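Local coordinates for DNA repair protein PprA (Deinococcus deserti, PDB 6MC8) that binds DNA and probably takes part in radiation-induced DNA damage repair and genome segregation, with filament formation, at residues Q68-L73 against H89-I94; G175-W180 against V194-T199; E188-E193 against D275-M280; L204-W209 against A294-L299. The protein carries 2 engineered substitutions. All blocks are in the same frame, centred on the assembly; numbering follows the deposited sequence.

Contact 1: Q68-L73 against H89-I94; sequences QLTQEL and HSARLI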
loop_
_atom_site.group_PDB
_atom_site.type_symbol
_atom_site.label_atom_id
_atom_site.label_comp_id
_atom_site.label_asym_id
_atom_site.label_seq_id
_atom_site.Cartn_x
_atom_site.Cartn_y
_atom_site.Cartn_z
ATOM N N GLN A 68 26.776 -9.628 -4.809
ATOM C CA GLN A 68 26.673 -9.987 -6.216
ATOM C C GLN A 68 26.003 -11.344 -6.389
ATOM O O GLN A 68 25.281 -11.561 -7.366
ATOM C CB GLN A 68 28.056 -9.976 -6.860
ATOM C CG GLN A 68 28.064 -10.173 -8.361
ATOM C CD GLN A 68 27.427 -9.019 -9.099
ATOM O OE1 GLN A 68 27.573 -7.868 -8.711
ATOM N NE2 GLN A 68 26.741 -9.323 -10.187
ATOM N N LEU A 69 26.188 -12.238 -5.424
ATOM C CA LEU A 69 25.549 -13.569 -5.463
ATOM C C LEU A 69 24.037 -13.416 -5.347
ATOM O O LEU A 69 23.318 -14.079 -6.043
ATOM C CB LEU A 69 26.122 -14.437 -4.346
ATOM C CG LEU A 69 27.498 -15.018 -4.614
ATOM C CD1 LEU A 69 27.964 -15.798 -3.427
ATOM C CD2 LEU A 69 27.473 -15.909 -5.807
ATOM N N THR A 70 23.624 -12.534 -4.466
ATOM C CA THR A 70 22.222 -12.190 -4.224
ATOM C C THR A 70 21.645 -11.500 -5.448
ATOM O O THR A 70 20.532 -11.743 -5.743
ATOM C CB THR A 70 22.131 -11.336 -2.967
ATOM O OG1 THR A 70 22.637 -12.175 -1.946
ATOM C CG2 THR A 70 20.733 -10.891 -2.636
ATOM N N GLN A 71 22.416 -10.636 -6.082
ATOM C CA GLN A 71 21.926 -9.900 -7.256
ATOM C C GLN A 71 21.667 -10.883 -8.383
ATOM O O GLN A 71 20.643 -10.778 -8.985
ATOM C CB GLN A 71 22.877 -8.766 -7.620
ATOM C CG GLN A 71 22.536 -8.084 -8.929
ATOM C CD GLN A 71 23.486 -7.000 -9.363
ATOM O OE1 GLN A 71 24.296 -7.168 -10.244
ATOM N NE2 GLN A 71 23.384 -5.846 -8.746
ATOM N N GLU A 72 22.552 -11.849 -8.560
ATOM C CA GLU A 72 22.425 -12.778 -9.671
ATOM C C GLU A 72 21.372 -13.841 -9.391
ATOM O O GLU A 72 20.722 -14.334 -10.317
ATOM C CB GLU A 72 23.783 -13.407 -9.966
ATOM C CG GLU A 72 24.784 -12.415 -10.512
ATOM C CD GLU A 72 26.142 -13.024 -10.762
ATOM O OE1 GLU A 72 26.350 -14.190 -10.385
ATOM O OE2 GLU A 72 27.004 -12.336 -11.339
ATOM N N LEU A 73 21.187 -14.200 -8.119
ATOM C CA LEU A 73 20.140 -15.146 -7.749
ATOM C C LEU A 73 18.754 -14.545 -7.940
ATOM O O LEU A 73 17.821 -15.243 -8.353
ATOM C CB LEU A 73 20.331 -15.592 -6.303
ATOM C CG LEU A 73 19.346 -16.592 -5.698
ATOM C CD1 LEU A 73 19.459 -17.958 -6.338
ATOM C CD2 LEU A 73 19.543 -16.673 -4.208
ATOM N N HIS A 89 15.042 -13.636 -1.673
ATOM C CA HIS A 89 16.120 -14.554 -2.004
ATOM C C HIS A 89 17.464 -13.904 -1.721
ATOM O O HIS A 89 17.664 -12.723 -2.015
ATOM C CB HIS A 89 16.056 -14.963 -3.477
ATOM C CG HIS A 89 14.791 -15.663 -3.860
ATOM N ND1 HIS A 89 14.532 -16.972 -3.525
ATOM C CD2 HIS A 89 13.717 -15.237 -4.563
ATOM C CE1 HIS A 89 13.351 -17.320 -3.999
ATOM N NE2 HIS A 89 12.835 -16.285 -4.632
ATOM N N SER A 90 18.384 -14.695 -1.196
ATOM C CA SER A 90 19.758 -14.234 -0.887
ATOM C C SER A 90 20.748 -15.385 -0.890
ATOM O O SER A 90 20.347 -16.509 -0.814
ATOM C CB SER A 90 19.856 -13.474 0.371
ATOM O OG SER A 90 19.434 -14.244 1.435
ATOM N N ALA A 91 22.013 -15.053 -1.032
ATOM C CA ALA A 91 23.060 -16.078 -0.999
ATOM C C ALA A 91 24.151 -15.634 -0.036
ATOM O O ALA A 91 24.285 -14.439 0.214
ATOM C CB ALA A 91 23.608 -16.314 -2.364
ATOM N N ARG A 92 24.791 -16.615 0.579
ATOM C CA ARG A 92 25.924 -16.363 1.457
ATOM C C ARG A 92 27.001 -17.402 1.193
ATOM O O ARG A 92 26.714 -18.529 0.785
ATOM C CB ARG A 92 25.524 -16.382 2.941
ATOM C CG ARG A 92 24.726 -15.168 3.371
ATOM C CD ARG A 92 24.280 -15.241 4.809
ATOM N NE ARG A 92 23.441 -14.098 5.151
ATOM C CZ ARG A 92 22.812 -13.952 6.309
ATOM N NH1 ARG A 92 22.918 -14.882 7.245
ATOM N NH2 ARG A 92 22.070 -12.878 6.526
ATOM N N LEU A 93 28.246 -17.003 1.423
ATOM C CA LEU A 93 29.375 -17.892 1.209
ATOM C C LEU A 93 29.573 -18.809 2.405
ATOM O O LEU A 93 29.341 -18.422 3.552
ATOM C CB LEU A 93 30.650 -17.093 0.963
ATOM C CG LEU A 93 30.777 -16.319 -0.342
ATOM C CD1 LEU A 93 32.023 -15.464 -0.299
ATOM C CD2 LEU A 93 30.837 -17.279 -1.507
ATOM N N ILE A 94 30.010 -20.015 2.085
ATOM C CA ILE A 94 30.379 -21.018 3.104
ATOM C C ILE A 94 31.860 -21.286 2.886
ATOM O O ILE A 94 32.231 -21.716 1.840
ATOM C CB ILE A 94 29.488 -22.257 3.041
ATOM C CG1 ILE A 94 28.027 -21.875 3.238
ATOM C CG2 ILE A 94 29.926 -23.260 4.077
ATOM C CD1 ILE A 94 27.071 -22.970 2.946
#

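Contact 2: G175-W180 against V194-T199; sequences GAAQTW and VHRPAT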
loop_
_atom_site.group_PDB
_atom_site.type_symbol
_atom_site.label_atom_id
_atom_site.label_comp_id
_atom_site.label_asym_id
_atom_site.label_seq_id
_atom_site.Cartn_x
_atom_site.Cartn_y
_atom_site.Cartn_z
ATOM N N GLY A 175 -1.306 -12.187 -22.827
ATOM C CA GLY A 175 -0.479 -11.309 -23.658
ATOM C C GLY A 175 -0.221 -11.825 -25.065
ATOM O O GLY A 175 0.527 -11.174 -25.734
ATOM N N ALA A 176 -0.827 -12.944 -25.446
ATOM C CA ALA A 176 -0.764 -13.731 -26.709
ATOM C C ALA A 176 0.475 -14.617 -26.740
ATOM O O ALA A 176 1.164 -14.634 -25.783
ATOM C CB ALA A 176 -0.899 -12.912 -27.969
ATOM N N ALA A 177 0.642 -15.413 -27.785
ATOM C CA ALA A 177 1.859 -16.219 -28.040
ATOM C C ALA A 177 2.254 -17.091 -26.846
ATOM O O ALA A 177 3.429 -17.173 -26.587
ATOM C CB ALA A 177 2.958 -15.279 -28.424
ATOM N N GLN A 178 1.266 -17.694 -26.187
ATOM C CA GLN A 178 1.361 -18.496 -24.942
ATOM C C GLN A 178 1.892 -17.609 -23.818
ATOM O O GLN A 178 2.285 -18.144 -22.844
ATOM C CB GLN A 178 2.219 -19.743 -25.092
ATOM C CG GLN A 178 1.651 -20.777 -26.013
ATOM C CD GLN A 178 2.624 -21.908 -26.215
ATOM O OE1 GLN A 178 3.734 -21.902 -25.710
ATOM N NE2 GLN A 178 2.212 -22.893 -26.974
ATOM N N THR A 179 1.713 -16.303 -23.923
ATOM C CA THR A 179 2.293 -15.357 -22.982
ATOM C C THR A 179 1.222 -14.800 -22.051
ATOM O O THR A 179 0.143 -14.404 -22.493
ATOM C CB THR A 179 2.995 -14.236 -23.761
ATOM O OG1 THR A 179 4.253 -14.708 -24.256
ATOM C CG2 THR A 179 3.168 -12.975 -22.963
ATOM N N TRP A 180 1.527 -14.798 -20.757
ATOM C CA TRP A 180 0.682 -14.218 -19.727
ATOM C C TRP A 180 1.457 -13.136 -18.991
ATOM O O TRP A 180 2.669 -13.242 -18.803
ATOM C CB TRP A 180 0.207 -15.303 -18.773
ATOM C CG TRP A 180 -0.840 -16.160 -19.383
ATOM C CD1 TRP A 180 -0.648 -17.203 -20.232
ATOM C CD2 TRP A 180 -2.244 -16.092 -19.142
ATOM N NE1 TRP A 180 -1.850 -17.762 -20.572
ATOM C CE2 TRP A 180 -2.846 -17.097 -19.910
ATOM C CE3 TRP A 180 -3.052 -15.266 -18.360
ATOM C CZ2 TRP A 180 -4.216 -17.306 -19.913
ATOM C CZ3 TRP A 180 -4.404 -15.472 -18.366
ATOM C CH2 TRP A 180 -4.976 -16.485 -19.137
ATOM N N VAL A 194 6.374 -10.878 -17.716
ATOM C CA VAL A 194 5.886 -11.521 -18.927
ATOM C C VAL A 194 6.299 -12.983 -18.868
ATOM O O VAL A 194 7.488 -13.289 -18.748
ATOM C CB VAL A 194 6.431 -10.823 -20.184
ATOM C CG1 VAL A 194 6.185 -11.650 -21.402
ATOM C CG2 VAL A 194 5.771 -9.478 -20.354
ATOM N N HIS A 195 5.323 -13.880 -18.951
ATOM C CA HIS A 195 5.518 -15.291 -18.646
ATOM C C HIS A 195 5.033 -16.176 -19.783
ATOM O O HIS A 195 3.872 -16.094 -20.185
ATOM C CB HIS A 195 4.779 -15.657 -17.367
ATOM C CG HIS A 195 4.889 -17.097 -16.988
ATOM N ND1 HIS A 195 6.019 -17.632 -16.414
ATOM C CD2 HIS A 195 4.004 -18.114 -17.095
ATOM C CE1 HIS A 195 5.825 -18.917 -16.184
ATOM N NE2 HIS A 195 4.612 -19.235 -16.591
ATOM N N ARG A 196 5.917 -17.035 -20.276
ATOM C CA ARG A 196 5.540 -18.133 -21.164
ATOM C C ARG A 196 6.011 -19.418 -20.502
ATOM O O ARG A 196 7.215 -19.539 -20.199
ATOM C CB ARG A 196 6.141 -17.989 -22.558
ATOM C CG ARG A 196 5.615 -19.035 -23.524
ATOM C CD ARG A 196 6.282 -18.986 -24.877
ATOM N NE ARG A 196 6.011 -17.757 -25.601
ATOM C CZ ARG A 196 6.932 -16.848 -25.882
ATOM N NH1 ARG A 196 8.181 -17.035 -25.491
ATOM N NH2 ARG A 196 6.607 -15.757 -26.550
ATOM N N PRO A 197 5.120 -20.380 -20.260
ATOM C CA PRO A 197 5.478 -21.552 -19.446
ATOM C C PRO A 197 6.496 -22.461 -20.120
ATOM O O PRO A 197 6.381 -22.793 -21.300
ATOM C CB PRO A 197 4.137 -22.265 -19.258
ATOM C CG PRO A 197 3.127 -21.214 -19.459
ATOM C CD PRO A 197 3.675 -20.319 -20.508
ATOM N N ALA A 198 7.502 -22.858 -19.347
ATOM C CA ALA A 198 8.560 -23.726 -19.833
ATOM C C ALA A 198 9.102 -24.547 -18.675
ATOM O O ALA A 198 9.447 -24.003 -17.626
ATOM C CB ALA A 198 9.689 -22.926 -20.484
ATOM N N THR A 199 9.161 -25.854 -18.872
ATOM C CA THR A 199 9.842 -26.774 -17.983
ATOM C C THR A 199 11.176 -27.140 -18.621
ATOM O O THR A 199 11.389 -26.874 -19.808
ATOM C CB THR A 199 8.995 -28.033 -17.728
ATOM O OG1 THR A 199 8.817 -28.768 -18.941
ATOM C CG2 THR A 199 7.645 -27.658 -17.165
#

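Contact 3: E188-E193 against D275-M280; sequences ETLAVE and DRWKAM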
loop_
_atom_site.group_PDB
_atom_site.type_symbol
_atom_site.label_atom_id
_atom_site.label_comp_id
_atom_site.label_asym_id
_atom_site.label_seq_id
_atom_site.Cartn_x
_atom_site.Cartn_y
_atom_site.Cartn_z
ATOM N N GLU A 188 8.060 2.446 -4.473
ATOM C CA GLU A 188 8.368 3.315 -5.597
ATOM C C GLU A 188 8.632 2.540 -6.877
ATOM O O GLU A 188 8.858 3.155 -7.921
ATOM C CB GLU A 188 9.579 4.191 -5.268
ATOM C CG GLU A 188 9.364 5.135 -4.100
ATOM C CD GLU A 188 8.324 6.193 -4.384
ATOM O OE1 GLU A 188 8.222 6.636 -5.546
ATOM O OE2 GLU A 188 7.599 6.577 -3.443
ATOM N N THR A 189 8.594 1.214 -6.822
ATOM C CA THR A 189 9.014 0.360 -7.921
ATOM C C THR A 189 7.794 -0.157 -8.674
ATOM O O THR A 189 7.009 -0.933 -8.124
ATOM C CB THR A 189 9.844 -0.812 -7.401
ATOM O OG1 THR A 189 10.958 -0.320 -6.652
ATOM C CG2 THR A 189 10.356 -1.652 -8.552
ATOM N N LEU A 190 7.642 0.263 -9.924
ATOM C CA LEU A 190 6.686 -0.343 -10.838
ATOM C C LEU A 190 7.353 -1.522 -11.526
ATOM O O LEU A 190 8.519 -1.441 -11.916
ATOM C CB LEU A 190 6.193 0.658 -11.885
ATOM C CG LEU A 190 5.131 0.156 -12.866
ATOM C CD1 LEU A 190 3.834 -0.140 -12.151
ATOM C CD2 LEU A 190 4.915 1.121 -14.001
ATOM N N ALA A 191 6.622 -2.620 -11.663
ATOM C CA ALA A 191 7.188 -3.828 -12.235
ATOM C C ALA A 191 6.162 -4.545 -13.096
ATOM O O ALA A 191 4.957 -4.440 -12.864
ATOM C CB ALA A 191 7.696 -4.752 -11.144
ATOM N N VAL A 192 6.652 -5.273 -14.094
ATOM C CA VAL A 192 5.808 -6.044 -14.994
ATOM C C VAL A 192 6.510 -7.364 -15.302
ATOM O O VAL A 192 7.729 -7.402 -15.505
ATOM C CB VAL A 192 5.458 -5.243 -16.271
ATOM C CG1 VAL A 192 6.688 -4.783 -17.014
ATOM C CG2 VAL A 192 4.555 -6.035 -17.194
ATOM N N GLU A 193 5.751 -8.455 -15.257
ATOM C CA GLU A 193 6.247 -9.787 -15.559
ATOM C C GLU A 193 5.588 -10.266 -16.840
ATOM O O GLU A 193 4.390 -10.063 -17.033
ATOM C CB GLU A 193 5.950 -10.759 -14.415
ATOM C CG GLU A 193 6.477 -12.164 -14.629
ATOM C CD GLU A 193 6.145 -13.092 -13.491
ATOM O OE1 GLU A 193 5.469 -12.656 -12.543
ATOM O OE2 GLU A 193 6.561 -14.262 -13.539
ATOM N N ASP A 275 3.395 5.321 -20.549
ATOM C CA ASP A 275 4.194 5.077 -21.741
ATOM C C ASP A 275 5.512 4.411 -21.376
ATOM O O ASP A 275 6.130 3.739 -22.210
ATOM C CB ASP A 275 4.429 6.381 -22.500
ATOM C CG ASP A 275 3.160 6.933 -23.121
ATOM O OD1 ASP A 275 2.239 6.140 -23.399
ATOM O OD2 ASP A 275 3.090 8.158 -23.345
ATOM N N ARG A 276 5.956 4.585 -20.131
ATOM C CA ARG A 276 7.093 3.824 -19.631
ATOM C C ARG A 276 6.722 2.361 -19.433
ATOM O O ARG A 276 7.471 1.467 -19.836
ATOM C CB ARG A 276 7.598 4.422 -18.322
ATOM C CG ARG A 276 8.764 3.668 -17.730
ATOM C CD ARG A 276 10.034 3.881 -18.519
ATOM N NE ARG A 276 11.126 3.081 -17.983
ATOM C CZ ARG A 276 11.494 1.901 -18.465
ATOM N NH1 ARG A 276 10.892 1.405 -19.534
ATOM N NH2 ARG A 276 12.492 1.236 -17.905
ATOM N N TRP A 277 5.561 2.110 -18.810
ATOM C CA TRP A 277 5.078 0.750 -18.574
ATOM C C TRP A 277 4.868 -0.007 -19.877
ATOM O O TRP A 277 5.105 -1.218 -19.943
ATOM C CB TRP A 277 3.765 0.783 -17.789
ATOM C CG TRP A 277 3.152 -0.574 -17.644
ATOM C CD1 TRP A 277 3.517 -1.554 -16.778
ATOM C CD2 TRP A 277 2.138 -1.138 -18.482
ATOM N NE1 TRP A 277 2.760 -2.678 -16.991
ATOM C CE2 TRP A 277 1.911 -2.447 -18.037
ATOM C CE3 TRP A 277 1.401 -0.656 -19.565
ATOM C CZ2 TRP A 277 0.965 -3.277 -18.624
ATOM C CZ3 TRP A 277 0.468 -1.476 -20.144
ATOM C CH2 TRP A 277 0.254 -2.773 -19.674
ATOM N N LYS A 278 4.394 0.684 -20.914
ATOM C CA LYS A 278 4.236 0.053 -22.217
ATOM C C LYS A 278 5.589 -0.328 -22.801
ATOM O O LYS A 278 5.723 -1.369 -23.451
ATOM C CB LYS A 278 3.480 0.989 -23.156
ATOM C CG LYS A 278 1.999 0.703 -23.252
ATOM C CD LYS A 278 1.271 1.799 -24.007
ATOM N N ALA A 279 6.610 0.485 -22.542
ATOM C CA ALA A 279 7.957 0.137 -22.966
ATOM C C ALA A 279 8.562 -0.928 -22.061
ATOM O O ALA A 279 9.488 -1.635 -22.467
ATOM C CB ALA A 279 8.831 1.387 -22.993
ATOM N N MET A 280 8.043 -1.063 -20.839
ATOM C CA MET A 280 8.547 -2.072 -19.913
ATOM C C MET A 280 8.071 -3.466 -20.302
ATOM O O MET A 280 8.856 -4.420 -20.314
ATOM C CB MET A 280 8.103 -1.737 -18.490
ATOM C CG MET A 280 8.850 -0.608 -17.823
ATOM S SD MET A 280 8.030 0.015 -16.351
ATOM C CE MET A 280 8.209 -1.370 -15.248
#

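Contact 4: L204-W209 against A294-L299; sequences LAKAAW and AATRRL. Engineered in segment 204-209: Lys206 (natural residue Asp).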
loop_
_atom_site.group_PDB
_atom_site.type_symbol
_atom_site.label_atom_id
_atom_site.label_comp_id
_atom_site.label_asym_id
_atom_site.label_seq_id
_atom_site.Cartn_x
_atom_site.Cartn_y
_atom_site.Cartn_z
ATOM N N LEU A 204 14.253 -28.893 -23.293
ATOM C CA LEU A 204 15.106 -29.882 -23.939
ATOM C C LEU A 204 14.411 -30.526 -25.129
ATOM O O LEU A 204 15.076 -30.969 -26.071
ATOM C CB LEU A 204 15.547 -30.941 -22.927
ATOM C CG LEU A 204 16.630 -30.498 -21.942
ATOM C CD1 LEU A 204 16.813 -31.502 -20.828
ATOM C CD2 LEU A 204 17.930 -30.307 -22.687
ATOM N N ALA A 205 13.076 -30.582 -25.110
ATOM C CA ALA A 205 12.345 -31.162 -26.232
ATOM C C ALA A 205 12.384 -30.252 -27.450
ATOM O O ALA A 205 12.419 -30.731 -28.587
ATOM C CB ALA A 205 10.899 -31.452 -25.832
ATOM N N LYS A 206 12.375 -28.937 -27.232
ATOM C CA LYS A 206 12.509 -28.007 -28.348
ATOM C C LYS A 206 13.924 -28.023 -28.906
ATOM O O LYS A 206 14.124 -27.855 -30.114
ATOM C CB LYS A 206 12.120 -26.596 -27.911
ATOM C CG LYS A 206 10.647 -26.413 -27.634
ATOM C CD LYS A 206 10.364 -25.026 -27.106
ATOM C CE LYS A 206 10.547 -23.987 -28.193
ATOM N NZ LYS A 206 10.200 -22.616 -27.744
ATOM N N ALA A 207 14.918 -28.226 -28.041
ATOM C CA ALA A 207 16.293 -28.350 -28.506
ATOM C C ALA A 207 16.518 -29.675 -29.217
ATOM O O ALA A 207 17.333 -29.758 -30.141
ATOM C CB ALA A 207 17.254 -28.213 -27.333
ATOM N N ALA A 208 15.819 -30.726 -28.786
ATOM C CA ALA A 208 15.938 -32.014 -29.454
ATOM C C ALA A 208 15.313 -31.975 -30.841
ATOM O O ALA A 208 15.820 -32.608 -31.769
ATOM C CB ALA A 208 15.298 -33.109 -28.604
ATOM N N TRP A 209 14.218 -31.227 -31.001
ATOM C CA TRP A 209 13.613 -31.048 -32.318
ATOM C C TRP A 209 14.527 -30.269 -33.251
ATOM O O TRP A 209 14.543 -30.517 -34.459
ATOM C CB TRP A 209 12.255 -30.355 -32.185
ATOM C CG TRP A 209 11.623 -29.946 -33.497
ATOM C CD1 TRP A 209 11.541 -28.682 -33.996
ATOM C CD2 TRP A 209 11.002 -30.799 -34.471
ATOM N NE1 TRP A 209 10.905 -28.690 -35.211
ATOM C CE2 TRP A 209 10.566 -29.979 -35.526
ATOM C CE3 TRP A 209 10.774 -32.174 -34.554
ATOM C CZ2 TRP A 209 9.911 -30.489 -36.648
ATOM C CZ3 TRP A 209 10.126 -32.678 -35.664
ATOM C CH2 TRP A 209 9.703 -31.839 -36.696
ATOM N N ALA A 294 17.666 -18.289 -27.065
ATOM C CA ALA A 294 19.063 -18.558 -26.739
ATOM C C ALA A 294 19.192 -19.825 -25.907
ATOM O O ALA A 294 20.235 -20.487 -25.929
ATOM C CB ALA A 294 19.679 -17.372 -26.004
ATOM N N ALA A 295 18.141 -20.168 -25.159
ATOM C CA ALA A 295 18.115 -21.434 -24.442
ATOM C C ALA A 295 18.064 -22.605 -25.405
ATOM O O ALA A 295 18.726 -23.620 -25.182
ATOM C CB ALA A 295 16.916 -21.483 -23.503
ATOM N N THR A 296 17.294 -22.468 -26.485
ATOM C CA THR A 296 17.143 -23.544 -27.457
ATOM C C THR A 296 18.461 -23.845 -28.164
ATOM O O THR A 296 18.772 -25.008 -28.434
ATOM C CB THR A 296 16.039 -23.174 -28.451
ATOM O OG1 THR A 296 14.825 -22.938 -27.733
ATOM C CG2 THR A 296 15.787 -24.280 -29.448
ATOM N N ARG A 297 19.283 -22.822 -28.400
ATOM C CA ARG A 297 20.567 -23.058 -29.052
ATOM C C ARG A 297 21.589 -23.647 -28.091
ATOM O O ARG A 297 22.374 -24.520 -28.474
ATOM C CB ARG A 297 21.107 -21.766 -29.656
ATOM C CG ARG A 297 20.460 -21.363 -30.948
ATOM C CD ARG A 297 21.203 -20.199 -31.560
ATOM N NE ARG A 297 21.069 -19.004 -30.742
ATOM C CZ ARG A 297 20.078 -18.130 -30.869
ATOM N NH1 ARG A 297 19.143 -18.321 -31.786
ATOM N NH2 ARG A 297 20.027 -17.065 -30.081
ATOM N N ARG A 298 21.596 -23.192 -26.837
ATOM C CA ARG A 298 22.631 -23.647 -25.917
ATOM C C ARG A 298 22.344 -25.059 -25.434
ATOM O O ARG A 298 23.270 -25.807 -25.109
ATOM C CB ARG A 298 22.779 -22.670 -24.744
ATOM C CG ARG A 298 21.640 -22.637 -23.741
ATOM C CD ARG A 298 21.800 -21.480 -22.773
ATOM N NE ARG A 298 22.992 -21.596 -21.944
ATOM C CZ ARG A 298 23.034 -22.232 -20.782
ATOM N NH1 ARG A 298 21.944 -22.807 -20.299
ATOM N NH2 ARG A 298 24.165 -22.282 -20.099
ATOM N N LEU A 299 21.073 -25.455 -25.418
ATOM C CA LEU A 299 20.735 -26.825 -25.063
ATOM C C LEU A 299 20.979 -27.769 -26.230
ATOM O O LEU A 299 21.365 -28.923 -26.029
ATOM C CB LEU A 299 19.285 -26.898 -24.604
ATOM C CG LEU A 299 18.927 -26.223 -23.290
ATOM C CD1 LEU A 299 17.429 -26.187 -23.117
ATOM C CD2 LEU A 299 19.557 -26.972 -22.193
#

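Contact 1: Q68-L73 against H89-I94
Leu69 overlaps the strand at two points: its CB meets Ala91 CB at 3.7 Å, while farther out CD1 reaches Leu93 CD2 at 3.8 Å, the two leucine side chains crossing at about a right angle. One turn along helix 62-80, Leu73 carries CG anti to the backbone N (chi1 -180°), which brings CD2 alongside the strand, 3.5 Å from Ser90 O and 4.0 Å from His89 CB. Thr70 supplies the polar link. Its OG1 accepts the N-H of Ala91 (N to OG1 3.1 Å) at an N-H...O angle of 165°, close to straight, and the same hydroxyl is bonded to Glu66 O in the preceding turn, so two bonds fix its rotation. The Thr70 methyl, CG2, rests 3.6 Å from His89 O. These contacts bring the segment axes to 6.4 Å, running at 144° to each other. Strand 89-95 lies at one edge of a three-stranded antiparallel sheet, pairing through Ser90 and Arg92 with strand 100-107. Its other edge turns to the helix: Ala91 N to Thr70, Leu93 N to Glu66 and His89 O to Arg74. Chemically, helix side chains thus take the bonding role that a further strand would fill, beside an apolar seam of leucine and alanine.

Contact 2: G175-W180 against V194-T199
Arg196, Trp180 and Thr179 carry this contact, and they divide it into a side-chain grip on the turn and a backbone pairing beside it. The Arg196 chain leaves the backbone extended and bends at chi3 (-65°), so that NE faces the type I' turn of Ala176 to Thr179. There Arg196 NE donates to Ala177 O at 2.8 Å with an N-H...O angle of 174°, and the oxygen lies in the guanidinium plane, at its edge. Lower down the same side chain, Arg196 CG passes Gln178 CB at 3.8 Å, the two chains lying nearly perpendicular to each other. The far nitrogens have other mates: NH2 forms a salt bridge with Asp289, and NH1 a hydrogen bond with Gln292. Were Arg196 an alanine, Ala177 O would probably lose this donor and Asp289 this counter-charge, and the turn its tie through that side chain to helix 274-304.

Trp180 pairs with His195 through both backbone bonds of an antiparallel hydrogen-bonded pair, Trp180 N to His195 O and His195 N to Trp180 O, each 2.7 Å long. Next to it, the CA of Thr179 makes a CA-H...O contact of 3.3 Å with His195 O, and its methyl CG2 touches Val194 CG1 at 3.6 Å. The contact thus closes the open end of the hairpin of strands 179-186 and 189-195, with Val194 and Arg196 lying on helix 274-304 and Trp180 reaching Trp172 and Pro174 of strand 168-176.

Contact 3: E188-E193 against D275-M280
Rotation of Trp277 to a chi1 of 174°, with CG anti to the backbone N, carries the indole from the helix to the strand, where NE1 stands 3.8 Å from Val192 CB. Met280 instead folds back at chi3 (68°), which brings its methyl CE to 3.3 Å from Leu190 O, while SD lies 4.1 Å from Leu190 CD2. Val192 meets both residues with different branches: CG1 touches Met280 CB at 3.7 Å, whereas CB and CG2 approach the indole nitrogen. Leu190 CD2 fits beside the root of the tryptophan, 4.0 Å from Trp277 CB. Leu190 and Val192 project from the same face of strand 189-195, whereas the intervening Ala191 points its CB the other way. This is helix-on-sheet packing: helix 274-304 lies over a four-stranded antiparallel sheet, in which strand 189-195 is flanked by 179-186 and 261-267, and the short axes approach to 8.9 Å with a signed crossing angle of -37°. No hydrogen bond joins the two segments, yet the buried indole N-H is satisfied, since Trp277 NE1 bonds to Thr183 OG1 on the neighbouring strand. A leucine in place of Trp277 would probably leave Thr183 without that partner and open a gap against Val192. On the flank of the contact, Met280 CG sits over one face of the Arg276 guanidinium, offset toward its rim, and that guanidinium forms a salt bridge with Glu266 of strand 261-267.

Contact 4: L204-W209 against A294-L299
Leu204 O accepts the N-H of Ala208 at 2.8 Å (Ala208 N to Leu204 O), the shortest hydrogen bond inside either segment; it belongs to helix 200-213, and no hydrogen bond passes from one segment to the other. What joins them is apolar. From the same turn, the Leu204 side chain reaches Leu299 with its CD2, which lies 3.7 Å from Leu299 CD2, and the two leucines run crosswise. Ala207 follows one turn later and points its CB toward helix 274-304: that methyl is 3.6 Å from Leu299 CB and 3.7 Å from Thr296 O. Leu299 is therefore touched by two residues three positions apart, with its CB against Ala207 and its CD2 against Leu204. A chi1 of -58° puts the methyl of Thr296 anti to the backbone N and directs it to the other helix, 4.0 Å from Lys206 O. The hydroxyl of Thr296 is bonded within its own helix to Gln292 O. Lys206 is an engineered residue (natural Asp); its aliphatic chain runs past this threonine at the exposed margin, CE coming to 4.4 Å from Thr296 OG1.

The backbones come nearest at Ala207 and Thr296, whose CA atoms are 5.0 Å apart, and the short axes cross at a signed angle of -66°. Away from this contact, Ala208 lies against Met233 and Leu237 of helix 218-237, and Leu204 also touches Leu234 of that helix. The arrangement is a steep helix-helix crossing, with Ala207 at the point of close approach and the Leu204-Leu299 pair beside it, joining helix 200-213 to the long helix 274-304.

Contacts 3 and 4 are largely buried and apolar, neither having a hydrogen bond between its segments, and both use helix 274-304: at 275-280 it lies on a sheet and at 294-299 on another helix, the contact centres being about 30 Å apart. Contacts 2 and 3 share strand 189-195, whose C-terminal end takes part in the partly exposed, polar contact 2. Arg196 there also reaches helix 274-304, between the two places where contacts 3 and 4 meet it. Contact 1, partly buried, belongs to a separate three-stranded sheet and mixes a leucine-alanine seam with one side-chain-to-backbone bond; its centre lies across the chain's centre from contacts 2 and 4.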